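Local coordinates for periplasmic binding protein/LacI transcriptional regulator (Brachyspira murdochii, PDB 4KQC) that probably binds a carbohydrate or similar small solute, acting as the solute-binding component of an ABC transporter, at residues 88-93 and 104-110; 6-12 and 63-69; 220-226 and 263-267; 256-261 and 303-309. One frame throughout, in Å; residues are numbered along the deposited sequence. Where two conformers were deposited one is given.

Interaction 1 (88-93 and 104-110); sequences PLIGFD and AVLATAS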
loop_
_atom_site.group_PDB
_atom_site.type_symbol
_atom_site.label_atom_id
_atom_site.label_comp_id
_atom_site.label_asym_id
_atom_site.label_seq_id
_atom_site.Cartn_x
_atom_site.Cartn_y
_atom_site.Cartn_z
ATOM N N PRO A 88 15.134 5.038 21.200
ATOM C CA PRO A 88 15.116 4.161 20.054
ATOM C C PRO A 88 13.874 4.374 19.201
ATOM O O PRO A 88 12.762 4.437 19.718
ATOM C CB PRO A 88 15.098 2.778 20.671
ATOM C CG PRO A 88 15.682 2.944 22.030
ATOM C CD PRO A 88 15.381 4.320 22.459
ATOM N N LEU A 89 14.103 4.490 17.898
ATOM C CA LEU A 89 13.065 4.808 16.921
ATOM C C LEU A 89 12.944 3.669 15.895
ATOM O O LEU A 89 13.920 3.337 15.248
ATOM C CB LEU A 89 13.368 6.158 16.229
ATOM C CG LEU A 89 12.376 6.614 15.199
ATOM C CD1 LEU A 89 10.943 6.827 15.749
ATOM C CD2 LEU A 89 12.919 7.859 14.507
ATOM N N ILE A 90 11.724 3.188 15.740
ATOM C CA ILE A 90 11.371 2.116 14.796
ATOM C C ILE A 90 10.371 2.696 13.843
ATOM O O ILE A 90 9.391 3.336 14.282
ATOM C CB ILE A 90 10.730 0.941 15.562
ATOM C CG1 ILE A 90 11.690 0.334 16.598
ATOM C CG2 ILE A 90 10.140 -0.148 14.659
ATOM C CD1 ILE A 90 13.027 -0.058 16.044
ATOM N N GLY A 91 10.540 2.476 12.547
ATOM C CA GLY A 91 9.440 2.762 11.614
ATOM C C GLY A 91 8.508 1.547 11.470
ATOM O O GLY A 91 8.930 0.356 11.611
ATOM N N PHE A 92 7.271 1.803 11.097
ATOM C CA PHE A 92 6.396 0.743 10.699
ATOM C C PHE A 92 5.440 1.152 9.615
ATOM O O PHE A 92 5.190 2.322 9.420
ATOM C CB PHE A 92 5.744 0.044 11.898
ATOM C CG PHE A 92 4.645 0.805 12.562
ATOM C CD1 PHE A 92 4.933 1.944 13.234
ATOM C CD2 PHE A 92 3.337 0.356 12.550
ATOM C CE1 PHE A 92 3.959 2.642 13.895
ATOM C CE2 PHE A 92 2.340 1.043 13.206
ATOM C CZ PHE A 92 2.649 2.217 13.886
ATOM N N ASP A 93 4.908 0.171 8.875
ATOM C CA ASP A 93 4.135 0.515 7.657
ATOM C C ASP A 93 5.051 1.406 6.751
ATOM O O ASP A 93 6.252 1.111 6.635
ATOM C CB ASP A 93 2.796 1.190 8.046
ATOM C CG ASP A 93 1.839 1.279 6.907
ATOM O OD1 ASP A 93 1.290 0.199 6.528
ATOM O OD2 ASP A 93 1.668 2.372 6.367
ATOM N N ALA A 104 18.452 8.078 12.425
ATOM C CA ALA A 104 17.854 7.739 13.731
ATOM C C ALA A 104 16.952 6.489 13.705
ATOM O O ALA A 104 16.549 5.992 14.780
ATOM C CB ALA A 104 17.105 8.926 14.266
ATOM N N VAL A 105 16.605 6.012 12.514
ATOM C CA VAL A 105 15.658 4.930 12.432
ATOM C C VAL A 105 16.444 3.595 12.480
ATOM O O VAL A 105 17.156 3.277 11.557
ATOM C CB VAL A 105 14.762 5.024 11.175
ATOM C CG1 VAL A 105 13.844 3.793 11.111
ATOM C CG2 VAL A 105 14.016 6.344 11.172
ATOM N N LEU A 106 16.239 2.828 13.540
ATOM C CA LEU A 106 16.980 1.604 13.723
ATOM C C LEU A 106 16.581 0.439 12.820
ATOM O O LEU A 106 17.440 -0.386 12.437
ATOM C CB LEU A 106 16.900 1.176 15.188
ATOM C CG LEU A 106 17.590 2.043 16.234
ATOM C CD1 LEU A 106 17.157 1.623 17.630
ATOM C CD2 LEU A 106 19.084 1.874 16.128
ATOM N N ALA A 107 15.286 0.348 12.562
ATOM C CA ALA A 107 14.661 -0.722 11.832
ATOM C C ALA A 107 13.226 -0.324 11.561
ATOM O O ALA A 107 12.680 0.570 12.243
ATOM C CB ALA A 107 14.726 -2.005 12.612
ATOM N N THR A 108 12.636 -0.990 10.563
ATOM C CA THR A 108 11.247 -0.762 10.150
ATOM C C THR A 108 10.598 -2.119 9.926
ATOM O O THR A 108 11.240 -3.067 9.414
ATOM C CB THR A 108 11.223 0.064 8.863
ATOM O OG1 THR A 108 11.799 1.356 9.136
ATOM C CG2 THR A 108 9.886 0.252 8.303
ATOM N N ALA A 109 9.348 -2.231 10.346
ATOM C CA ALA A 109 8.506 -3.386 9.973
ATOM C C ALA A 109 7.458 -2.961 8.928
ATOM O O ALA A 109 6.611 -2.130 9.220
ATOM C CB ALA A 109 7.829 -3.937 11.182
ATOM N N SER A 110 7.482 -3.565 7.743
ATOM C CA SER A 110 6.597 -3.143 6.680
ATOM C C SER A 110 6.473 -4.135 5.592
ATOM O O SER A 110 7.304 -5.026 5.485
ATOM C CB SER A 110 7.140 -1.880 6.011
ATOM O OG SER A 110 8.357 -2.083 5.367
HETATM O O HOH W 1 17.005 5.421 17.219
HETATM O O HOH W 2 8.543 1.160 5.026
#
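Gly91 and Ala109 illustrate how parallel strands share their peptide groups: the amide of Ala109 donates to Gly91 O (N to O 2.9 Å), while Gly91 N reaches back to Ala107 O (2.9 Å), so that Gly91 is held between two residues of the neighbouring strand. Asp93 N continues the pattern with Ala109 O, and Leu106 N gives Leu89 O an almost straight bond. The ladder is imperfect between these points. Leu106 has helical backbone angles (phi -74°, psi -37°), and the amide of Ala107, next in the chain, is buried without a partner. The carbonyl oxygens also receive CA-H groups, the closest from Thr108 CA to Gly91 O at 3.0 Å. Near Asp93 a water joins the strands, donating to Asp93 O and bonding weakly to Ser110 OG. Apolar contacts fill in between the bonds. Leu89 holds CG opposite its backbone N (chi1 -180°), which carries CD2 to Val105; the two side chains pass at a slant, Leu89 CD2 3.8 Å from Val105 CG2. Pro88 CB meets Leu106 CD1 at 3.8 Å, and Ile90 CD1 lies beside Leu106 CB and Ala107 CB. With no side chain on Gly91, Thr108 comes close to it, CG2 3.4 Å from Gly91 O and OG1 3.7 Å from Gly91 CA. Strand 66-68 flanks strand 89-92 on the side away from strand 105-110, which itself pairs onward with strand 296-297, while Ile90 and Phe92 pack on helix 273-288, and Phe92 also touches Val22 of helix 18-33.

Interaction 2 (6-12 and 63-69); sequences YIAVVSK and PDAIAFA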
loop_
_atom_site.group_PDB
_atom_site.type_symbol
_atom_site.label_atom_id
_atom_site.label_comp_id
_atom_site.label_asym_id
_atom_site.label_seq_id
_atom_site.Cartn_x
_atom_site.Cartn_y
_atom_site.Cartn_z
ATOM N N TYR A 6 7.141 1.317 28.887
ATOM C CA TYR A 6 6.208 2.098 28.098
ATOM C C TYR A 6 6.801 2.444 26.740
ATOM O O TYR A 6 7.889 2.954 26.654
ATOM C CB TYR A 6 5.827 3.421 28.800
ATOM C CG TYR A 6 4.884 4.315 27.986
ATOM C CD1 TYR A 6 3.495 4.114 27.961
ATOM C CD2 TYR A 6 5.385 5.416 27.271
ATOM C CE1 TYR A 6 2.673 4.956 27.212
ATOM C CE2 TYR A 6 4.568 6.259 26.523
ATOM C CZ TYR A 6 3.218 6.028 26.529
ATOM O OH TYR A 6 2.417 6.866 25.796
ATOM N N ILE A 7 6.039 2.121 25.699
ATOM C CA ILE A 7 6.452 2.410 24.318
ATOM C C ILE A 7 5.354 3.167 23.582
ATOM O O ILE A 7 4.154 2.830 23.653
ATOM C CB ILE A 7 6.772 1.086 23.565
ATOM C CG1 ILE A 7 8.084 0.490 24.085
ATOM C CG2 ILE A 7 6.869 1.340 22.046
ATOM C CD1 ILE A 7 8.409 -0.913 23.559
ATOM N N ALA A 8 5.734 4.239 22.915
ATOM C CA ALA A 8 4.810 5.071 22.161
ATOM C C ALA A 8 4.694 4.558 20.755
ATOM O O ALA A 8 5.718 4.327 20.081
ATOM C CB ALA A 8 5.334 6.490 22.105
ATOM N N VAL A 9 3.458 4.349 20.323
ATOM C CA VAL A 9 3.171 3.986 18.956
ATOM C C VAL A 9 2.331 5.078 18.289
ATOM O O VAL A 9 1.190 5.318 18.711
ATOM C CB VAL A 9 2.440 2.651 18.833
ATOM C CG1 VAL A 9 2.218 2.325 17.371
ATOM C CG2 VAL A 9 3.268 1.561 19.520
ATOM N N VAL A 10 2.911 5.791 17.311
ATOM C CA VAL A 10 2.227 6.865 16.615
ATOM C C VAL A 10 1.867 6.362 15.239
ATOM O O VAL A 10 2.747 6.099 14.428
ATOM C CB VAL A 10 3.101 8.126 16.602
ATOM C CG1 VAL A 10 2.407 9.212 15.804
ATOM C CG2 VAL A 10 3.438 8.559 18.024
ATOM N N SER A 11 0.569 6.176 15.016
ATOM C CA SER A 11 0.039 5.487 13.881
ATOM C C SER A 11 -0.536 6.490 12.880
ATOM O O SER A 11 -0.574 7.727 13.181
ATOM C CB SER A 11 -1.137 4.591 14.349
ATOM O OG SER A 11 -2.260 5.409 14.694
ATOM N N LYS A 12 -1.095 6.023 11.785
ATOM C CA LYS A 12 -1.810 6.959 10.853
ATOM C C LYS A 12 -3.275 7.217 11.210
ATOM O O LYS A 12 -3.999 7.909 10.482
ATOM C CB LYS A 12 -1.708 6.450 9.425
ATOM C CG LYS A 12 -0.280 6.291 8.884
ATOM C CD LYS A 12 -0.268 6.101 7.386
ATOM C CE LYS A 12 1.117 5.705 6.894
ATOM N NZ LYS A 12 1.146 5.688 5.419
ATOM N N PRO A 63 9.461 8.009 26.572
ATOM C CA PRO A 63 9.170 6.579 26.431
ATOM C C PRO A 63 10.437 5.772 26.220
ATOM O O PRO A 63 11.485 6.281 25.845
ATOM C CB PRO A 63 8.268 6.519 25.214
ATOM C CG PRO A 63 8.704 7.674 24.397
ATOM C CD PRO A 63 9.122 8.751 25.365
ATOM N N ASP A 64 10.334 4.481 26.456
ATOM C CA ASP A 64 11.424 3.584 26.247
ATOM C C ASP A 64 11.844 3.349 24.759
ATOM O O ASP A 64 13.003 2.999 24.465
ATOM C CB ASP A 64 11.045 2.259 26.884
ATOM C CG ASP A 64 10.749 2.405 28.399
ATOM O OD1 ASP A 64 11.499 3.111 29.055
ATOM O OD2 ASP A 64 9.917 1.686 28.877
ATOM N N ALA A 65 10.891 3.571 23.871
ATOM C CA ALA A 65 11.075 3.546 22.474
ATOM C C ALA A 65 9.857 4.106 21.792
ATOM O O ALA A 65 8.808 4.263 22.414
ATOM C CB ALA A 65 11.320 2.110 22.014
ATOM N N ILE A 66 9.976 4.446 20.501
ATOM C CA ILE A 66 8.882 4.972 19.699
ATOM C C ILE A 66 8.821 4.163 18.426
ATOM O O ILE A 66 9.860 3.972 17.784
ATOM C CB ILE A 66 9.123 6.437 19.317
ATOM C CG1 ILE A 66 9.094 7.297 20.604
ATOM C CG2 ILE A 66 8.090 7.005 18.331
ATOM C CD1 ILE A 66 9.624 8.712 20.399
ATOM N N ALA A 67 7.614 3.758 18.056
ATOM C CA ALA A 67 7.332 3.227 16.707
ATOM C C ALA A 67 6.472 4.235 16.003
ATOM O O ALA A 67 5.470 4.749 16.589
ATOM C CB ALA A 67 6.644 1.874 16.778
ATOM N N PHE A 68 6.783 4.516 14.745
ATOM C CA PHE A 68 6.192 5.624 14.013
ATOM C C PHE A 68 5.867 5.298 12.554
ATOM O O PHE A 68 6.747 4.736 11.842
ATOM C CB PHE A 68 7.161 6.827 14.083
ATOM C CG PHE A 68 6.623 8.141 13.387
ATOM C CD1 PHE A 68 5.279 8.518 13.454
ATOM C CD2 PHE A 68 7.498 9.007 12.699
ATOM C CE1 PHE A 68 4.806 9.693 12.902
ATOM C CE2 PHE A 68 7.023 10.211 12.146
ATOM C CZ PHE A 68 5.675 10.550 12.213
ATOM N N ALA A 69 4.635 5.619 12.135
ATOM C CA ALA A 69 4.218 5.538 10.706
ATOM C C ALA A 69 3.754 6.914 10.331
ATOM O O ALA A 69 2.655 7.281 10.742
ATOM C CB ALA A 69 3.065 4.570 10.543
#
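Tyr6 turns the edge of its ring to Pro63, whose CB lies near the ring plane, 3.7 Å from Tyr6 CD2; Tyr6 CG lies opposite its own backbone N (chi1 178°), which brings the ring across the proline at a slant. The phenol oxygen reaches on to Glu58. Asp64 sits beside the same tyrosine's backbone: its OD2 takes the amide of Tyr6 (N to OD2 2.8 Å) on the anti side of the carboxylate and 34° out of its plane, while Asp64 N donates to Tyr6 O at 2.9 Å. Beyond this end the strands run parallel, Ala8 and Val10 bonding to Ala65, Ala67 and Ala69. Strands 6-10 and 66-68 are neighbours in the 2-1-3-4-5 sheet of a type I periplasmic-binding-protein lobe, the chain between them passing through strand 36-40 and two helices. Val10 crosses Phe68 at an angle, with CG1 3.8 Å from both CD1 and CE1, and Val10 O lies at the ring's edge, 3.6 Å from CD1. Phe75 meets this ring edge-to-face, and helix 48-60 covers it through Leu55. At the far end the extended Lys12 lays its CG 3.6 Å from Ala69 O and carries NZ on to Ser94 OG.

Interaction 3 (220-226 and 263-267); sequences FLVVYKS and GIIQG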
loop_
_atom_site.group_PDB
_atom_site.type_symbol
_atom_site.label_atom_id
_atom_site.label_comp_id
_atom_site.label_asym_id
_atom_site.label_seq_id
_atom_site.Cartn_x
_atom_site.Cartn_y
_atom_site.Cartn_z
ATOM N N PHE A 220 -11.346 4.674 -9.495
ATOM C CA PHE A 220 -11.677 3.853 -10.647
ATOM C C PHE A 220 -13.163 3.428 -10.656
ATOM O O PHE A 220 -13.798 3.425 -11.745
ATOM C CB PHE A 220 -10.748 2.636 -10.655
ATOM C CG PHE A 220 -11.182 1.531 -11.560
ATOM C CD1 PHE A 220 -10.922 1.571 -12.928
ATOM C CD2 PHE A 220 -11.903 0.460 -11.047
ATOM C CE1 PHE A 220 -11.336 0.527 -13.747
ATOM C CE2 PHE A 220 -12.336 -0.566 -11.897
ATOM C CZ PHE A 220 -12.039 -0.502 -13.227
ATOM N N LEU A 221 -13.691 3.148 -9.460
ATOM C CA LEU A 221 -15.051 2.684 -9.302
ATOM C C LEU A 221 -16.107 3.770 -9.426
ATOM O O LEU A 221 -17.289 3.462 -9.485
ATOM C CB LEU A 221 -15.167 1.901 -7.989
ATOM C CG LEU A 221 -14.423 0.561 -7.942
ATOM C CD1 LEU A 221 -14.239 0.006 -6.520
ATOM C CD2 LEU A 221 -15.045 -0.469 -8.838
ATOM N N VAL A 222 -15.686 5.032 -9.464
ATOM C CA VAL A 222 -16.565 6.142 -9.889
ATOM C C VAL A 222 -16.937 5.971 -11.341
ATOM O O VAL A 222 -18.081 6.300 -11.733
ATOM C CB VAL A 222 -15.856 7.468 -9.688
ATOM C CG1 VAL A 222 -16.608 8.592 -10.425
ATOM C CG2 VAL A 222 -15.607 7.731 -8.211
ATOM N N VAL A 223 -16.000 5.439 -12.146
ATOM C CA VAL A 223 -16.148 5.416 -13.613
ATOM C C VAL A 223 -16.617 4.048 -14.143
ATOM O O VAL A 223 -17.448 3.971 -15.089
ATOM C CB VAL A 223 -14.792 5.754 -14.270
ATOM C CG1 VAL A 223 -14.851 5.758 -15.772
ATOM C CG2 VAL A 223 -14.366 7.134 -13.822
ATOM N N TYR A 224 -16.054 3.009 -13.564
ATOM C CA TYR A 224 -16.390 1.606 -13.968
ATOM C C TYR A 224 -17.207 0.928 -12.873
ATOM O O TYR A 224 -16.774 0.870 -11.707
ATOM C CB TYR A 224 -15.132 0.822 -14.246
ATOM C CG TYR A 224 -14.556 1.156 -15.591
ATOM C CD1 TYR A 224 -15.081 0.587 -16.762
ATOM C CD2 TYR A 224 -13.492 2.045 -15.732
ATOM C CE1 TYR A 224 -14.553 0.894 -17.973
ATOM C CE2 TYR A 224 -12.988 2.343 -16.950
ATOM C CZ TYR A 224 -13.513 1.763 -18.075
ATOM O OH TYR A 224 -13.010 2.098 -19.285
ATOM N N LYS A 225 -18.381 0.445 -13.219
ATOM C CA LYS A 225 -19.347 0.076 -12.233
ATOM C C LYS A 225 -19.979 -1.263 -12.486
ATOM O O LYS A 225 -20.775 -1.707 -11.676
ATOM C CB LYS A 225 -20.451 1.167 -12.157
ATOM C CG LYS A 225 -19.895 2.523 -11.683
ATOM C CD LYS A 225 -20.975 3.484 -11.235
ATOM C CE LYS A 225 -21.380 4.459 -12.306
ATOM N NZ LYS A 225 -22.210 5.554 -11.685
ATOM N N SER A 226 -19.591 -1.936 -13.562
ATOM C CA SER A 226 -20.203 -3.223 -13.889
ATOM C C SER A 226 -19.194 -4.120 -14.584
ATOM O O SER A 226 -18.248 -3.610 -15.202
ATOM C CB SER A 226 -21.396 -2.988 -14.807
ATOM O OG SER A 226 -21.947 -4.250 -15.265
ATOM N N GLY A 263 -16.569 -9.046 -9.988
ATOM C CA GLY A 263 -15.837 -9.280 -11.204
ATOM C C GLY A 263 -15.297 -8.083 -11.973
ATOM O O GLY A 263 -14.815 -8.222 -13.098
ATOM N N ILE A 264 -15.408 -6.875 -11.376
ATOM C CA ILE A 264 -14.877 -5.660 -11.952
ATOM C C ILE A 264 -13.332 -5.586 -11.797
ATOM O O ILE A 264 -12.648 -5.181 -12.694
ATOM C CB ILE A 264 -15.562 -4.413 -11.322
ATOM C CG1 ILE A 264 -17.093 -4.483 -11.531
ATOM C CG2 ILE A 264 -14.980 -3.137 -11.921
ATOM C CD1 ILE A 264 -17.864 -3.623 -10.583
ATOM N N ILE A 265 -12.841 -6.054 -10.655
ATOM C CA ILE A 265 -11.413 -6.082 -10.373
ATOM C C ILE A 265 -11.055 -7.553 -10.255
ATOM O O ILE A 265 -11.736 -8.296 -9.530
ATOM C CB ILE A 265 -11.083 -5.274 -9.066
ATOM C CG1 ILE A 265 -11.395 -3.809 -9.276
ATOM C CG2 ILE A 265 -9.655 -5.516 -8.628
ATOM C CD1 ILE A 265 -11.204 -2.945 -8.035
ATOM N N GLN A 266 -10.024 -7.994 -10.981
ATOM C CA GLN A 266 -9.690 -9.415 -11.047
ATOM C C GLN A 266 -9.060 -9.901 -9.760
ATOM O O GLN A 266 -9.228 -11.056 -9.389
ATOM C CB GLN A 266 -8.797 -9.741 -12.252
ATOM C CG GLN A 266 -9.447 -9.471 -13.599
ATOM C CD GLN A 266 -10.919 -9.918 -13.623
ATOM O OE1 GLN A 266 -11.872 -9.096 -13.647
ATOM N NE2 GLN A 266 -11.113 -11.234 -13.529
ATOM N N GLY A 267 -8.346 -9.034 -9.055
ATOM C CA GLY A 267 -7.646 -9.460 -7.847
ATOM C C GLY A 267 -6.806 -8.290 -7.388
ATOM O O GLY A 267 -6.606 -7.323 -8.173
#
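Phe220 O is gripped by two backbone amides, Val223 N at 3.0 Å and Tyr224 N at 2.9 Å, in the last part of helix 214-223. The chain then turns away through Lys225 and Ser226, and the notch between this departing chain and the helix receives chiefly the side chain of Ile264. The isoleucine's two branches divide the work. CG2, opposite the backbone N, goes to the helix: it lies at the edge of the Phe220 ring, near the ring plane and 3.7 Å from CE2, and 4.1 Å from Leu221 CD2. CG1 stands beside the backbone N (chi1 -58°) and leads instead to the departing chain, where it approaches Ser226 C at 3.7 Å and its terminal CD1 comes 3.7 Å from Lys225 O. Ile265 adds a looser flank, its CG1 obliquely placed 4.3 Å from Phe220 CE2. Ile264 is set in place by its own loop, since Gly263 ends helix 254-261 in a Schellman motif with positive phi. The joint therefore ties two successive helix ends of the second lobe over its sheet: Phe220 also packs on Ile209 and Leu211 of strand 208-211, and on Val198 of helix 191-199. Tyr224 turns its ring away, its hydroxyl bonding to Asp238. Because the two segments meet through carbon and peptide surface, without a hydrogen bond between them, their fit probably depends on shape and on the exclusion of water, and each segment keeps its backbone bonding to itself or to other neighbours.

Interaction 4 (256-261 and 303-309); sequences QLDAIR and YDKTNID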
loop_
_atom_site.group_PDB
_atom_site.type_symbol
_atom_site.label_atom_id
_atom_site.label_comp_id
_atom_site.label_asym_id
_atom_site.label_seq_id
_atom_site.Cartn_x
_atom_site.Cartn_y
_atom_site.Cartn_z
ATOM N N GLN A 256 -13.476 -1.909 -2.877
ATOM C CA GLN A 256 -12.584 -2.807 -3.580
ATOM C C GLN A 256 -12.988 -4.272 -3.436
ATOM O O GLN A 256 -12.855 -5.043 -4.400
ATOM C CB GLN A 256 -11.117 -2.571 -3.141
ATOM C CG GLN A 256 -10.108 -3.354 -3.952
ATOM C CD GLN A 256 -8.662 -2.845 -3.878
ATOM O OE1 GLN A 256 -7.829 -3.187 -4.741
ATOM N NE2 GLN A 256 -8.331 -2.032 -2.849
ATOM N N LEU A 257 -13.347 -4.692 -2.224
ATOM C CA LEU A 257 -13.737 -6.094 -1.992
ATOM C C LEU A 257 -14.964 -6.403 -2.795
ATOM O O LEU A 257 -15.076 -7.433 -3.452
ATOM C CB LEU A 257 -14.017 -6.315 -0.502
ATOM C CG LEU A 257 -12.791 -6.211 0.423
ATOM C CD1 LEU A 257 -13.141 -6.349 1.893
ATOM C CD2 LEU A 257 -11.833 -7.287 0.003
ATOM N N ASP A 258 -15.962 -5.520 -2.750
ATOM C CA ASP A 258 -17.171 -5.765 -3.540
ATOM C C ASP A 258 -16.859 -5.818 -5.048
ATOM O O ASP A 258 -17.463 -6.632 -5.765
ATOM C CB ASP A 258 -18.163 -4.636 -3.285
ATOM C CG ASP A 258 -18.806 -4.728 -1.922
ATOM O OD1 ASP A 258 -18.677 -5.792 -1.256
ATOM O OD2 ASP A 258 -19.453 -3.717 -1.541
ATOM N N ALA A 259 -15.963 -4.931 -5.521
ATOM C CA ALA A 259 -15.574 -4.944 -6.956
ATOM C C ALA A 259 -14.933 -6.267 -7.330
ATOM O O ALA A 259 -15.083 -6.736 -8.452
ATOM C CB ALA A 259 -14.655 -3.812 -7.299
ATOM N N ILE A 260 -14.114 -6.813 -6.441
ATOM C CA ILE A 260 -13.532 -8.189 -6.695
ATOM C C ILE A 260 -14.653 -9.243 -6.695
ATOM O O ILE A 260 -14.720 -10.037 -7.588
ATOM C CB ILE A 260 -12.421 -8.536 -5.700
ATOM C CG1 ILE A 260 -11.214 -7.652 -6.021
ATOM C CG2 ILE A 260 -12.041 -10.039 -5.775
ATOM C CD1 ILE A 260 -10.201 -7.604 -4.945
ATOM N N ARG A 261 -15.572 -9.198 -5.723
ATOM C CA ARG A 261 -16.697 -10.145 -5.726
ATOM C C ARG A 261 -17.584 -10.057 -6.980
ATOM O O ARG A 261 -18.064 -11.080 -7.492
ATOM C CB ARG A 261 -17.525 -9.966 -4.472
ATOM C CG ARG A 261 -16.804 -10.364 -3.194
ATOM C CD ARG A 261 -17.735 -10.133 -2.003
ATOM N NE ARG A 261 -17.020 -10.318 -0.762
ATOM C CZ ARG A 261 -16.673 -11.511 -0.298
ATOM N NH1 ARG A 261 -17.017 -12.612 -0.950
ATOM N NH2 ARG A 261 -16.008 -11.608 0.857
ATOM N N TYR A 303 -5.014 -11.926 -3.487
ATOM C CA TYR A 303 -6.381 -12.372 -3.192
ATOM C C TYR A 303 -7.294 -12.058 -4.383
ATOM O O TYR A 303 -7.069 -11.078 -5.150
ATOM C CB TYR A 303 -6.877 -11.869 -1.881
ATOM C CG TYR A 303 -7.321 -10.424 -1.868
ATOM C CD1 TYR A 303 -6.386 -9.423 -1.698
ATOM C CD2 TYR A 303 -8.658 -10.098 -1.964
ATOM C CE1 TYR A 303 -6.778 -8.145 -1.627
ATOM C CE2 TYR A 303 -9.064 -8.773 -1.920
ATOM C CZ TYR A 303 -8.107 -7.822 -1.774
ATOM O OH TYR A 303 -8.548 -6.520 -1.748
ATOM N N ASP A 304 -8.304 -12.915 -4.532
ATOM C CA ASP A 304 -9.203 -12.855 -5.656
ATOM C C ASP A 304 -10.480 -13.575 -5.250
ATOM O O ASP A 304 -10.630 -13.943 -4.097
ATOM C CB ASP A 304 -8.519 -13.364 -6.939
ATOM C CG ASP A 304 -8.154 -14.855 -6.898
ATOM O OD1 ASP A 304 -8.648 -15.572 -6.009
ATOM O OD2 ASP A 304 -7.312 -15.258 -7.743
ATOM N N LYS A 305 -11.355 -13.798 -6.211
ATOM C CA LYS A 305 -12.660 -14.400 -5.900
ATOM C C LYS A 305 -12.504 -15.770 -5.323
ATOM O O LYS A 305 -13.311 -16.179 -4.485
ATOM C CB LYS A 305 -13.511 -14.514 -7.146
ATOM C CG LYS A 305 -14.352 -13.305 -7.384
ATOM C CD LYS A 305 -15.473 -13.597 -8.400
ATOM C CE LYS A 305 -16.830 -13.843 -7.737
ATOM N NZ LYS A 305 -17.070 -15.199 -7.181
ATOM N N THR A 306 -11.456 -16.461 -5.729
ATOM C CA THR A 306 -11.247 -17.825 -5.288
ATOM C C THR A 306 -10.872 -17.955 -3.822
ATOM O O THR A 306 -11.233 -18.964 -3.173
ATOM C CB THR A 306 -10.174 -18.512 -6.141
ATOM O OG1 THR A 306 -10.540 -18.385 -7.519
ATOM C CG2 THR A 306 -10.046 -20.002 -5.765
ATOM N N ASN A 307 -10.135 -16.990 -3.271
ATOM C CA ASN A 307 -9.667 -17.156 -1.890
ATOM C C ASN A 307 -10.090 -16.059 -0.936
ATOM O O ASN A 307 -9.680 -16.049 0.231
ATOM C CB ASN A 307 -8.142 -17.323 -1.818
ATOM C CG ASN A 307 -7.383 -16.069 -2.215
ATOM O OD1 ASN A 307 -7.992 -15.111 -2.686
ATOM N ND2 ASN A 307 -6.068 -16.057 -1.982
ATOM N N ILE A 308 -10.906 -15.131 -1.430
ATOM C CA ILE A 308 -11.312 -13.997 -0.583
ATOM C C ILE A 308 -12.013 -14.397 0.750
ATOM O O ILE A 308 -11.916 -13.659 1.762
ATOM C CB ILE A 308 -12.210 -13.024 -1.390
ATOM C CG1 ILE A 308 -12.374 -11.661 -0.697
ATOM C CG2 ILE A 308 -13.584 -13.645 -1.660
ATOM C CD1 ILE A 308 -12.918 -10.577 -1.611
ATOM N N ASP A 309 -12.711 -15.539 0.755
ATOM C CA ASP A 309 -13.359 -15.991 1.991
ATOM C C ASP A 309 -12.576 -17.034 2.748
ATOM O O ASP A 309 -13.041 -17.532 3.788
ATOM C CB ASP A 309 -14.754 -16.521 1.685
ATOM C CG ASP A 309 -15.647 -15.456 1.128
ATOM O OD1 ASP A 309 -15.724 -14.387 1.771
ATOM O OD2 ASP A 309 -16.312 -15.708 0.099
#
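The helix ending at Arg261 comes nearest the loop 303-309 at Lys305, with 5.9 Å between the two CA atoms. This is a helix-on-sheet junction in the second lobe of a type I periplasmic binding protein: helix 254-261 lies against the edge strand 301-303 and the loop that follows it. Tyr303 provides the aromatic surface. Ile260 CD1 comes 3.4 Å from its CE2 and Leu257 CD2 3.7 Å from the same atom; both side chains run at about a right angle to that of Tyr303, and their methyls approach its ring obliquely. The hydroxyl of Tyr303 bonds to Asp251 O. Ile308 enters from the loop, its CD1 3.8 Å from Leu257 CD2, so that leucine, isoleucine and tyrosine form a small apolar patch, bordered by charged groups. Arg261, extended from CG to NE, carries its guanidinium across Ile308, whose CD1 lies over one face, and presents its edge to Asp309. The two planar groups are only 20° apart. NH2 donates to the syn side of OD1 at 2.9 Å, whereas the bond from NH1 to OD2 is weak. The loop braces itself as well, Asp304 N donating to Asn307 OD1. Lys305 bends back over the end of the helix, bringing its CG within 3.3 Å of Ile260 O and its CE within 3.0 Å of Arg261 O.

The four contacts contrast pairing inside a sheet with packing of helix ends and loops in a two-lobed fold. Interactions 1 and 2 belong to one parallel sheet, where strands 66-68 and 89-92 are neighbours and bond directly through Ile66 and Ile90; interaction 2 is the more deeply buried, while interaction 1 admits water at one end. Both rely mainly on peptide hydrogen bonds, to which interaction 2 adds an aspartate. Interactions 3 and 4 lie in the other lobe, with centres over 30 Å from those of the first pair, and both involve helix 254-261, which interaction 4 uses directly and interaction 3 follows. Side chains do the joining, through carbon and backbone surface in interaction 3 but finished by an exposed salt bridge in interaction 4.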